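Long-range contact in cell death abnormality protein 2 (Caenorhabditis elegans, PDB 3QWX), which acts as a Crk-family SH2-SH3 signalling adaptor required for cell migration and for the engulfment of cell corpses: residues 152-157 with 166-171. Numbering follows the deposited sequence.
Sequences DWWEAR and VPANYV
Trp154 and Val166 form an antiparallel hydrogen-bonded pair, and next to it Trp153 and Pro167 form a non-hydrogen-bonded pair. Trp154 N gives a nearly straight bond to Val166 O (2.9 Å), in the carbonyl plane. Val166 N returns a more bent one to Trp154 O (2.8 Å, 148° at the hydrogen). Past Pro167 the chain turns into the 3-10 segment 168-170, yet Ala168 N still reaches Asp152 O (2.8 Å) from above the carbonyl plane.

The two tryptophans go to opposite faces of the sheet. With CG anti to its carbonyl carbon (chi1 -67°), Trp153 brings the CE3-CZ3 side of its indole across Pro167. Trp153 CZ3 touches Pro167 CD at 3.7 Å, and Pro167 CA sits over one face of the ring, toward the rim. On the other side of the sheet, the Ala168 methyl rests on the Trp154 indole. In this CH-pi contact Ala168 CB lies 3.8 Å from the centroid of the Trp154 six-membered ring. Val171 CG2 meets Trp154 CZ3 obliquely at 3.9 Å. Lys148 adds a cation-pi contact to this indole. Farther along this face, Ala156 CB packs against Val166 CG1 at 3.7 Å.

The hairpin belongs to the first SH3 domain. A Trp-Trp pair on one strand and a 3-10 turn with the sequence Ala-Asn-Tyr after the next are SH3 hallmarks. Trp153, Pro167 and Tyr170 are consistent with the aromatic-proline surface that takes proline-rich peptides in other SH3 domains. Backbone bonds fix the register, while Trp154 ties the 3-10 turn to the sheet through apolar contacts.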
loop_
_atom_site.group_PDB
_atom_site.type_symbol
_atom_site.label_atom_id
_atom_site.label_comp_id
_atom_site.label_asym_id
_atom_site.label_seq_id
_atom_site.Cartn_x
_atom_site.Cartn_y
_atom_site.Cartn_z
ATOM N N ASP A 152 -20.854 -3.234 -10.298
ATOM C CA ASP A 152 -20.878 -4.559 -9.668
ATOM C C ASP A 152 -19.807 -4.797 -8.601
ATOM O O ASP A 152 -20.029 -5.549 -7.642
ATOM C CB ASP A 152 -20.868 -5.677 -10.725
ATOM C CG ASP A 152 -22.197 -5.751 -11.516
ATOM O OD1 ASP A 152 -23.267 -5.484 -10.937
ATOM O OD2 ASP A 152 -22.169 -6.079 -12.715
ATOM N N TRP A 153 -18.654 -4.157 -8.763
ATOM C CA TRP A 153 -17.521 -4.395 -7.871
ATOM C C TRP A 153 -16.918 -3.094 -7.376
ATOM O O TRP A 153 -16.607 -2.205 -8.173
ATOM C CB TRP A 153 -16.468 -5.272 -8.570
ATOM C CG TRP A 153 -16.974 -6.655 -8.808
ATOM C CD1 TRP A 153 -17.703 -7.092 -9.886
ATOM C CD2 TRP A 153 -16.818 -7.789 -7.943
ATOM N NE1 TRP A 153 -18.005 -8.428 -9.739
ATOM C CE2 TRP A 153 -17.472 -8.883 -8.563
ATOM C CE3 TRP A 153 -16.179 -7.993 -6.718
ATOM C CZ2 TRP A 153 -17.501 -10.150 -7.999
ATOM C CZ3 TRP A 153 -16.209 -9.256 -6.153
ATOM C CH2 TRP A 153 -16.865 -10.321 -6.796
ATOM N N TRP A 154 -16.779 -2.977 -6.056
ATOM C CA TRP A 154 -16.249 -1.765 -5.446
ATOM C C TRP A 154 -14.990 -2.073 -4.647
ATOM O O TRP A 154 -14.880 -3.134 -4.037
ATOM C CB TRP A 154 -17.273 -1.142 -4.498
ATOM C CG TRP A 154 -18.552 -0.692 -5.128
ATOM C CD1 TRP A 154 -18.805 -0.532 -6.459
ATOM C CD2 TRP A 154 -19.759 -0.334 -4.444
ATOM N NE1 TRP A 154 -20.095 -0.102 -6.644
ATOM C CE2 TRP A 154 -20.705 0.023 -5.424
ATOM C CE3 TRP A 154 -20.132 -0.289 -3.096
ATOM C CZ2 TRP A 154 -21.998 0.435 -5.102
ATOM C CZ3 TRP A 154 -21.418 0.105 -2.777
ATOM C CH2 TRP A 154 -22.340 0.462 -3.780
ATOM N N GLU A 155 -14.048 -1.138 -4.637
ATOM C CA GLU A 155 -12.865 -1.270 -3.792
ATOM C C GLU A 155 -13.232 -0.924 -2.340
ATOM O O GLU A 155 -13.764 0.156 -2.069
ATOM C CB GLU A 155 -11.741 -0.348 -4.286
ATOM C CG GLU A 155 -10.426 -0.502 -3.502
ATOM C CD GLU A 155 -9.356 0.518 -3.901
ATOM O OE1 GLU A 155 -9.683 1.520 -4.566
ATOM O OE2 GLU A 155 -8.183 0.319 -3.530
ATOM N N ALA A 156 -12.947 -1.854 -1.426
ATOM C CA ALA A 156 -13.274 -1.706 -0.003
ATOM C C ALA A 156 -12.027 -1.868 0.884
ATOM O O ALA A 156 -11.000 -2.390 0.442
ATOM C CB ALA A 156 -14.322 -2.711 0.388
ATOM N N ARG A 157 -12.128 -1.419 2.130
ATOM C CA ARG A 157 -11.038 -1.511 3.088
ATOM C C ARG A 157 -11.616 -1.999 4.403
ATOM O O ARG A 157 -12.631 -1.486 4.866
ATOM C CB ARG A 157 -10.377 -0.141 3.294
ATOM C CG ARG A 157 -9.152 -0.176 4.192
ATOM C CD ARG A 157 -8.398 1.151 4.143
ATOM N NE ARG A 157 -9.218 2.266 4.586
ATOM C CZ ARG A 157 -9.165 3.495 4.080
ATOM N NH1 ARG A 157 -8.325 3.798 3.093
ATOM N NH2 ARG A 157 -9.965 4.428 4.563
ATOM N N VAL A 166 -15.088 -5.939 -3.641
ATOM C CA VAL A 166 -16.240 -6.561 -3.011
ATOM C C VAL A 166 -17.451 -6.380 -3.931
ATOM O O VAL A 166 -17.536 -5.390 -4.671
ATOM C CB VAL A 166 -16.523 -5.945 -1.613
ATOM C CG1 VAL A 166 -15.314 -6.091 -0.696
ATOM C CG2 VAL A 166 -16.927 -4.463 -1.742
ATOM N N PRO A 167 -18.387 -7.339 -3.903
ATOM C CA PRO A 167 -19.582 -7.198 -4.742
ATOM C C PRO A 167 -20.508 -6.134 -4.175
ATOM O O PRO A 167 -20.780 -6.145 -2.973
ATOM C CB PRO A 167 -20.256 -8.580 -4.653
ATOM C CG PRO A 167 -19.265 -9.493 -4.028
ATOM C CD PRO A 167 -18.358 -8.626 -3.186
ATOM N N ALA A 168 -20.996 -5.235 -5.025
ATOM C CA ALA A 168 -21.883 -4.162 -4.577
ATOM C C ALA A 168 -23.184 -4.690 -3.968
ATOM O O ALA A 168 -23.751 -4.068 -3.056
ATOM C CB ALA A 168 -22.171 -3.199 -5.718
ATOM N N ASN A 169 -23.650 -5.838 -4.458
ATOM C CA ASN A 169 -24.883 -6.448 -3.942
ATOM C C ASN A 169 -24.693 -7.219 -2.627
ATOM O O ASN A 169 -25.625 -7.849 -2.121
ATOM C CB ASN A 169 -25.569 -7.315 -5.009
ATOM C CG ASN A 169 -24.729 -8.508 -5.445
ATOM O OD1 ASN A 169 -25.252 -9.606 -5.673
ATOM N ND2 ASN A 169 -23.438 -8.297 -5.590
ATOM N N TYR A 170 -23.483 -7.153 -2.070
ATOM C CA TYR A 170 -23.191 -7.811 -0.805
ATOM C C TYR A 170 -23.006 -6.789 0.332
ATOM O O TYR A 170 -22.734 -7.162 1.472
ATOM C CB TYR A 170 -21.926 -8.665 -0.926
ATOM C CG TYR A 170 -22.109 -10.082 -1.432
ATOM C CD1 TYR A 170 -22.702 -10.342 -2.670
ATOM C CD2 TYR A 170 -21.624 -11.161 -0.692
ATOM C CE1 TYR A 170 -22.843 -11.647 -3.142
ATOM C CE2 TYR A 170 -21.747 -12.464 -1.151
ATOM C CZ TYR A 170 -22.359 -12.706 -2.374
ATOM O OH TYR A 170 -22.475 -14.005 -2.813
ATOM N N VAL A 171 -23.128 -5.503 0.009
ATOM C CA VAL A 171 -22.973 -4.463 1.008
ATOM C C VAL A 171 -24.143 -3.473 1.030
ATOM O O VAL A 171 -24.830 -3.273 0.028
ATOM C CB VAL A 171 -21.631 -3.687 0.835
ATOM C CG1 VAL A 171 -20.456 -4.623 1.011
ATOM C CG2 VAL A 171 -21.573 -3.017 -0.517
#